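Local coordinates for exodeoxyribonuclease 10 (Escherichia coli, PDB 4FZX), which degrades single-stranded and double-stranded DNA from the 3' end toward the 5' end as a magnesium-dependent exonuclease of the DnaQ family, at residues Met1-Gln13 / His134-Leu147. Numbering follows the deposited sequence.
Sequences MLRIIDTETCGLQ and HRALYDCYITAALL. With NA (sodium ion), chain G; NA (sodium ion), chain E; nucleotides of chain A.
The metal site of this DEDDh exonuclease lies where strand 2-9, central in the mixed sheet, packs against helix 136-147, their axes 7.3 Å apart and running roughly antiparallel at 142°. Asp6 and Glu8 from the strand and Asp139 from the first turns of the helix converge on one sodium ion, with Glu8 OE2 and Asp139 OD2 each at 2.2 Å and Asp6 OD2 farther off at 2.9 Å. Having CG anti to the backbone N (chi1 -174°), Asp6 reaches both ions: its OD1 binds the second sodium, and OP1 of DG17 of chain A bridges the two. The first ion probably offsets the repulsion between Asp6 OD2 and Glu8 OE2, only 2.6 Å apart. Asp139 OD1, turned from the metal, takes a nearly straight bond from His134 N (171°) on its syn side, though tilted out of the carboxylate plane, and a second from His133, which fixes the carboxylate's rotation. Glu8 OE1 also accepts a bond, modelled as doubtfully short, from O3' of DG17 of chain A, and Thr9 N donates to the same O3'. Further along, Leu12 sets CD2 3.5 Å from N9 of that DG17 and CD1 3.5 Å from N1 of DA16, also of chain A; an alanine here would probably leave both bases without this apolar contact, and the 3' end freer to shift. Behind the metals the packing turns apolar: Ile4 lays CG1 against Ala144 and CD1 3.8 Å from Leu147 CD2, while Cys140 SG sits beside Asp6 CB. First strand and late helix thus share the two-metal centre characteristic of the RNase H-like fold.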
loop_
_atom_site.group_PDB
_atom_site.type_symbol
_atom_site.label_atom_id
_atom_site.label_comp_id
_atom_site.label_asym_id
_atom_site.label_seq_id
_atom_site.Cartn_x
_atom_site.Cartn_y
_atom_site.Cartn_z
HETATM N N MSE C 1 7.897 -33.634 -5.223
HETATM C CA MSE C 1 7.139 -34.015 -6.444
HETATM C C MSE C 1 5.793 -33.294 -6.497
HETATM O O MSE C 1 4.994 -33.369 -5.560
HETATM C CB MSE C 1 6.920 -35.523 -6.489
HETATM C CG MSE C 1 6.257 -36.001 -7.772
HETATM SE SE MSE C 1 4.300 -36.042 -7.640
HETATM C CE MSE C 1 4.099 -37.835 -6.853
ATOM N N LEU C 2 5.531 -32.633 -7.619
ATOM C CA LEU C 2 4.244 -32.004 -7.840
ATOM C C LEU C 2 3.497 -32.730 -8.943
ATOM O O LEU C 2 4.078 -33.080 -9.973
ATOM C CB LEU C 2 4.456 -30.542 -8.203
ATOM C CG LEU C 2 5.380 -29.859 -7.195
ATOM C CD1 LEU C 2 6.508 -29.119 -7.897
ATOM C CD2 LEU C 2 4.572 -28.923 -6.323
ATOM N N ARG C 3 2.236 -33.042 -8.691
ATOM C CA ARG C 3 1.427 -33.704 -9.693
ATOM C C ARG C 3 0.543 -32.695 -10.429
ATOM O O ARG C 3 -0.294 -32.037 -9.822
ATOM C CB ARG C 3 0.583 -34.797 -9.065
ATOM C CG ARG C 3 -0.271 -35.550 -10.045
ATOM C CD ARG C 3 -0.612 -36.906 -9.505
ATOM N NE ARG C 3 0.581 -37.743 -9.448
ATOM C CZ ARG C 3 0.660 -38.896 -8.795
ATOM N NH1 ARG C 3 -0.390 -39.362 -8.115
ATOM N NH2 ARG C 3 1.787 -39.600 -8.842
ATOM N N ILE C 4 0.813 -32.515 -11.715
ATOM C CA ILE C 4 0.028 -31.612 -12.527
ATOM C C ILE C 4 -1.185 -32.375 -13.014
ATOM O O ILE C 4 -1.055 -33.515 -13.450
ATOM C CB ILE C 4 0.840 -31.082 -13.751
ATOM C CG1 ILE C 4 1.938 -30.121 -13.291
ATOM C CG2 ILE C 4 -0.095 -30.405 -14.774
ATOM C CD1 ILE C 4 2.948 -30.755 -12.324
ATOM N N ILE C 5 -2.362 -31.766 -12.864
ATOM C CA ILE C 5 -3.641 -32.386 -13.219
ATOM C C ILE C 5 -4.354 -31.529 -14.263
ATOM O O ILE C 5 -4.370 -30.301 -14.163
ATOM C CB ILE C 5 -4.595 -32.491 -11.982
ATOM C CG1 ILE C 5 -4.171 -33.621 -11.060
ATOM C CG2 ILE C 5 -6.041 -32.788 -12.439
ATOM C CD1 ILE C 5 -5.030 -34.862 -11.217
ATOM N N ASP C 6 -5.005 -32.182 -15.222
ATOM C CA ASP C 6 -5.965 -31.505 -16.083
ATOM C C ASP C 6 -7.184 -32.372 -16.346
ATOM O O ASP C 6 -7.087 -33.598 -16.425
ATOM C CB ASP C 6 -5.324 -31.075 -17.409
ATOM C CG ASP C 6 -6.270 -30.238 -18.277
ATOM O OD1 ASP C 6 -6.479 -29.049 -17.971
ATOM O OD2 ASP C 6 -6.796 -30.762 -19.274
ATOM N N THR C 7 -8.308 -31.700 -16.575
ATOM C CA THR C 7 -9.612 -32.326 -16.711
ATOM C C THR C 7 -10.340 -31.644 -17.882
ATOM O O THR C 7 -10.492 -30.440 -17.894
ATOM C CB THR C 7 -10.451 -32.074 -15.422
ATOM O OG1 THR C 7 -9.857 -32.772 -14.320
ATOM C CG2 THR C 7 -11.841 -32.554 -15.599
ATOM N N GLU C 8 -10.793 -32.407 -18.860
ATOM C CA GLU C 8 -11.758 -31.883 -19.815
ATOM C C GLU C 8 -13.154 -32.364 -19.430
ATOM O O GLU C 8 -13.307 -33.467 -18.913
ATOM C CB GLU C 8 -11.413 -32.311 -21.246
ATOM C CG GLU C 8 -9.961 -32.041 -21.671
ATOM C CD GLU C 8 -9.585 -30.557 -21.629
ATOM O OE1 GLU C 8 -10.414 -29.695 -22.009
ATOM O OE2 GLU C 8 -8.441 -30.254 -21.230
ATOM N N THR C 9 -14.157 -31.526 -19.684
ATOM C CA THR C 9 -15.467 -31.638 -19.049
ATOM C C THR C 9 -16.601 -31.453 -20.060
ATOM O O THR C 9 -16.387 -31.048 -21.200
ATOM C CB THR C 9 -15.644 -30.589 -17.922
ATOM O OG1 THR C 9 -15.415 -29.280 -18.445
ATOM C CG2 THR C 9 -14.665 -30.850 -16.748
ATOM N N CYS C 10 -17.815 -31.755 -19.627
ATOM C CA CYS C 10 -19.002 -31.528 -20.431
ATOM C C CYS C 10 -19.361 -30.059 -20.537
ATOM O O CYS C 10 -20.264 -29.686 -21.275
ATOM C CB CYS C 10 -20.180 -32.308 -19.846
ATOM S SG CYS C 10 -19.913 -34.082 -19.836
ATOM N N GLY C 11 -18.663 -29.219 -19.795
ATOM C CA GLY C 11 -19.024 -27.811 -19.702
ATOM C C GLY C 11 -18.511 -27.269 -18.391
ATOM O O GLY C 11 -17.747 -27.932 -17.700
ATOM N N LEU C 12 -18.907 -26.048 -18.063
ATOM C CA LEU C 12 -18.271 -25.307 -16.995
ATOM C C LEU C 12 -18.823 -25.676 -15.628
ATOM O O LEU C 12 -18.184 -25.408 -14.609
ATOM C CB LEU C 12 -18.405 -23.802 -17.232
ATOM C CG LEU C 12 -17.484 -23.270 -18.335
ATOM C CD1 LEU C 12 -17.673 -21.758 -18.514
ATOM C CD2 LEU C 12 -16.027 -23.623 -18.030
ATOM N N GLN C 13 -19.984 -26.332 -15.614
ATOM C CA GLN C 13 -20.517 -26.910 -14.387
ATOM C C GLN C 13 -19.961 -28.300 -14.056
ATOM O O GLN C 13 -20.183 -28.812 -12.964
ATOM C CB GLN C 13 -22.038 -26.944 -14.428
ATOM C CG GLN C 13 -22.675 -25.568 -14.304
ATOM C CD GLN C 13 -22.433 -24.710 -15.534
ATOM O OE1 GLN C 13 -22.856 -25.059 -16.641
ATOM N NE2 GLN C 13 -21.741 -23.587 -15.349
ATOM N N HIS C 134 -6.120 -28.910 -25.513
ATOM C CA HIS C 134 -7.434 -29.203 -24.931
ATOM C C HIS C 134 -7.741 -30.698 -24.869
ATOM O O HIS C 134 -8.856 -31.094 -24.534
ATOM C CB HIS C 134 -8.546 -28.470 -25.678
ATOM C CG HIS C 134 -8.332 -26.996 -25.780
ATOM N ND1 HIS C 134 -8.360 -26.164 -24.683
ATOM C CD2 HIS C 134 -8.102 -26.201 -26.851
ATOM C CE1 HIS C 134 -8.157 -24.918 -25.073
ATOM N NE2 HIS C 134 -8.005 -24.912 -26.386
ATOM N N ARG C 135 -6.736 -31.528 -25.119
ATOM C CA ARG C 135 -6.780 -32.893 -24.622
ATOM C C ARG C 135 -5.958 -32.955 -23.352
ATOM O O ARG C 135 -4.891 -32.358 -23.272
ATOM C CB ARG C 135 -6.288 -33.892 -25.667
ATOM C CG ARG C 135 -7.208 -34.001 -26.919
ATOM C CD ARG C 135 -8.587 -34.627 -26.596
ATOM N NE ARG C 135 -8.454 -35.960 -26.005
ATOM C CZ ARG C 135 -8.297 -37.088 -26.695
ATOM N NH1 ARG C 135 -8.337 -37.079 -28.025
ATOM N NH2 ARG C 135 -8.143 -38.236 -26.051
ATOM N N ALA C 136 -6.493 -33.623 -22.336
ATOM C CA ALA C 136 -5.991 -33.464 -20.986
ATOM C C ALA C 136 -4.482 -33.654 -20.861
ATOM O O ALA C 136 -3.817 -32.812 -20.266
ATOM C CB ALA C 136 -6.737 -34.383 -20.022
ATOM N N LEU C 137 -3.941 -34.753 -21.409
ATOM C CA LEU C 137 -2.510 -35.037 -21.258
ATOM C C LEU C 137 -1.660 -33.993 -21.957
ATOM O O LEU C 137 -0.602 -33.603 -21.464
ATOM C CB LEU C 137 -2.145 -36.444 -21.766
ATOM C CG LEU C 137 -0.726 -36.893 -21.399
ATOM C CD1 LEU C 137 -0.548 -36.967 -19.869
ATOM C CD2 LEU C 137 -0.328 -38.213 -22.054
ATOM N N TYR C 138 -2.144 -33.508 -23.094
ATOM C CA TYR C 138 -1.453 -32.453 -23.819
ATOM C C TYR C 138 -1.331 -31.199 -22.956
ATOM O O TYR C 138 -0.224 -30.668 -22.762
ATOM C CB TYR C 138 -2.195 -32.158 -25.121
ATOM C CG TYR C 138 -1.459 -31.248 -26.059
ATOM C CD1 TYR C 138 -1.359 -29.885 -25.798
ATOM C CD2 TYR C 138 -0.878 -31.745 -27.224
ATOM C CE1 TYR C 138 -0.697 -29.041 -26.668
ATOM C CE2 TYR C 138 -0.204 -30.903 -28.103
ATOM C CZ TYR C 138 -0.128 -29.553 -27.820
ATOM O OH TYR C 138 0.558 -28.715 -28.672
ATOM N N ASP C 139 -2.449 -30.770 -22.367
ATOM C CA ASP C 139 -2.448 -29.571 -21.542
ATOM C C ASP C 139 -1.645 -29.734 -20.249
ATOM O O ASP C 139 -1.137 -28.745 -19.699
ATOM C CB ASP C 139 -3.867 -29.139 -21.210
ATOM C CG ASP C 139 -4.600 -28.521 -22.408
ATOM O OD1 ASP C 139 -4.073 -28.561 -23.544
ATOM O OD2 ASP C 139 -5.734 -28.027 -22.209
ATOM N N CYS C 140 -1.547 -30.967 -19.748
ATOM C CA CYS C 140 -0.695 -31.265 -18.592
ATOM C C CYS C 140 0.755 -30.933 -18.876
ATOM O O CYS C 140 1.450 -30.417 -18.020
ATOM C CB CYS C 140 -0.815 -32.746 -18.177
ATOM S SG CYS C 140 -2.281 -33.120 -17.190
ATOM N N TYR C 141 1.212 -31.261 -20.081
ATOM C CA TYR C 141 2.579 -30.949 -20.500
ATOM C C TYR C 141 2.822 -29.453 -20.630
ATOM O O TYR C 141 3.902 -28.957 -20.294
ATOM C CB TYR C 141 2.920 -31.667 -21.810
ATOM C CG TYR C 141 3.388 -33.079 -21.579
ATOM C CD1 TYR C 141 4.713 -33.339 -21.246
ATOM C CD2 TYR C 141 2.482 -34.135 -21.546
ATOM C CE1 TYR C 141 5.153 -34.622 -20.981
ATOM C CE2 TYR C 141 2.907 -35.428 -21.256
ATOM C CZ TYR C 141 4.254 -35.661 -20.990
ATOM O OH TYR C 141 4.696 -36.934 -20.708
ATOM N N ILE C 142 1.800 -28.732 -21.078
ATOM C CA ILE C 142 1.869 -27.277 -21.174
ATOM C C ILE C 142 1.982 -26.672 -19.775
ATOM O O ILE C 142 2.869 -25.874 -19.500
ATOM C CB ILE C 142 0.604 -26.698 -21.862
ATOM C CG1 ILE C 142 0.454 -27.246 -23.287
ATOM C CG2 ILE C 142 0.645 -25.178 -21.854
ATOM C CD1 ILE C 142 1.693 -27.116 -24.146
ATOM N N THR C 143 1.111 -27.115 -18.878
ATOM C CA THR C 143 1.045 -26.550 -17.542
ATOM C C THR C 143 2.288 -26.924 -16.741
ATOM O O THR C 143 2.880 -26.072 -16.086
ATOM C CB THR C 143 -0.231 -26.993 -16.829
ATOM O OG1 THR C 143 -1.356 -26.619 -17.632
ATOM C CG2 THR C 143 -0.362 -26.350 -15.435
ATOM N N ALA C 144 2.760 -28.154 -16.914
ATOM C CA ALA C 144 3.999 -28.585 -16.275
ATOM C C ALA C 144 5.170 -27.730 -16.749
ATOM O O ALA C 144 5.958 -27.236 -15.933
ATOM C CB ALA C 144 4.268 -30.069 -16.550
ATOM N N ALA C 145 5.278 -27.532 -18.062
ATOM C CA ALA C 145 6.319 -26.640 -18.594
ATOM C C ALA C 145 6.203 -25.241 -17.993
ATOM O O ALA C 145 7.200 -24.617 -17.641
ATOM C CB ALA C 145 6.264 -26.578 -20.140
ATOM N N LEU C 146 4.976 -24.750 -17.872
ATOM C CA LEU C 146 4.745 -23.459 -17.255
ATOM C C LEU C 146 5.173 -23.439 -15.784
ATOM O O LEU C 146 5.736 -22.458 -15.311
ATOM C CB LEU C 146 3.276 -23.069 -17.380
ATOM C CG LEU C 146 2.856 -21.831 -16.591
ATOM C CD1 LEU C 146 3.657 -20.586 -17.026
ATOM C CD2 LEU C 146 1.346 -21.598 -16.695
ATOM N N LEU C 147 4.915 -24.527 -15.067
ATOM C CA LEU C 147 5.225 -24.586 -13.649
ATOM C C LEU C 147 6.742 -24.626 -13.437
ATOM O O LEU C 147 7.276 -23.948 -12.560
ATOM C CB LEU C 147 4.563 -25.811 -13.006
ATOM C CG LEU C 147 5.132 -26.185 -11.629
ATOM C CD1 LEU C 147 4.655 -25.195 -10.534
ATOM C CD2 LEU C 147 4.787 -27.604 -11.273
HETATM NA NA NA G . -7.378 -28.332 -20.743
HETATM NA NA NA E . -7.811 -27.121 -17.359
ATOM P P DG A 17 -9.681 -25.734 -19.630
ATOM O OP1 DG A 17 -8.833 -26.941 -19.593
ATOM O OP2 DG A 17 -9.333 -24.656 -20.574
ATOM O "O5'" DG A 17 -11.197 -26.144 -19.855
ATOM C "C5'" DG A 17 -11.742 -27.205 -19.096
ATOM C "C4'" DG A 17 -13.072 -27.670 -19.650
ATOM O "O4'" DG A 17 -14.046 -26.654 -19.381
ATOM C "C3'" DG A 17 -13.146 -27.911 -21.153
ATOM O "O3'" DG A 17 -12.753 -29.247 -21.411
ATOM C "C2'" DG A 17 -14.635 -27.713 -21.440
ATOM C "C1'" DG A 17 -15.016 -26.654 -20.410
ATOM N N9 DG A 17 -14.987 -25.312 -20.946
ATOM C C8 DG A 17 -13.893 -24.484 -21.014
ATOM N N7 DG A 17 -14.165 -23.331 -21.541
ATOM C C5 DG A 17 -15.527 -23.408 -21.815
ATOM C C6 DG A 17 -16.377 -22.443 -22.381
ATOM O O6 DG A 17 -16.068 -21.297 -22.738
ATOM N N1 DG A 17 -17.686 -22.918 -22.508
ATOM C C2 DG A 17 -18.113 -24.179 -22.114
ATOM N N2 DG A 17 -19.418 -24.475 -22.315
ATOM N N3 DG A 17 -17.309 -25.098 -21.586
ATOM C C4 DG A 17 -16.042 -24.630 -21.473
ATOM P P DA A 16 -7.980 -20.558 -19.364
ATOM O OP1 DA A 16 -6.681 -21.247 -19.491
ATOM O OP2 DA A 16 -8.744 -20.050 -20.540
ATOM O "O5'" DA A 16 -8.949 -21.509 -18.506
ATOM C "C5'" DA A 16 -8.477 -22.178 -17.354
ATOM C "C4'" DA A 16 -9.556 -23.109 -16.809
ATOM O "O4'" DA A 16 -10.540 -22.314 -16.087
ATOM C "C3'" DA A 16 -10.352 -23.868 -17.878
ATOM O "O3'" DA A 16 -9.734 -25.149 -18.156
ATOM C "C2'" DA A 16 -11.731 -24.018 -17.227
ATOM C "C1'" DA A 16 -11.838 -22.747 -16.393
ATOM N N9 DA A 16 -12.530 -21.701 -17.108
ATOM C C8 DA A 16 -12.272 -21.241 -18.357
ATOM N N7 DA A 16 -13.135 -20.351 -18.775
ATOM C C5 DA A 16 -14.006 -20.222 -17.720
ATOM C C6 DA A 16 -15.159 -19.445 -17.553
ATOM N N6 DA A 16 -15.617 -18.597 -18.478
ATOM N N1 DA A 16 -15.829 -19.587 -16.398
ATOM C C2 DA A 16 -15.365 -20.455 -15.480
ATOM N N3 DA A 16 -14.295 -21.253 -15.531
ATOM C C4 DA A 16 -13.661 -21.068 -16.694
HETATM O O HOH W 1 -3.788 -27.803 -17.853
HETATM O O HOH W 2 -9.164 -28.560 -16.489
HETATM O O HOH W 3 -9.019 -27.381 -22.522
HETATM O O HOH W 4 -5.937 -26.059 -18.668
HETATM O O HOH W 5 -7.130 -26.393 -15.245
#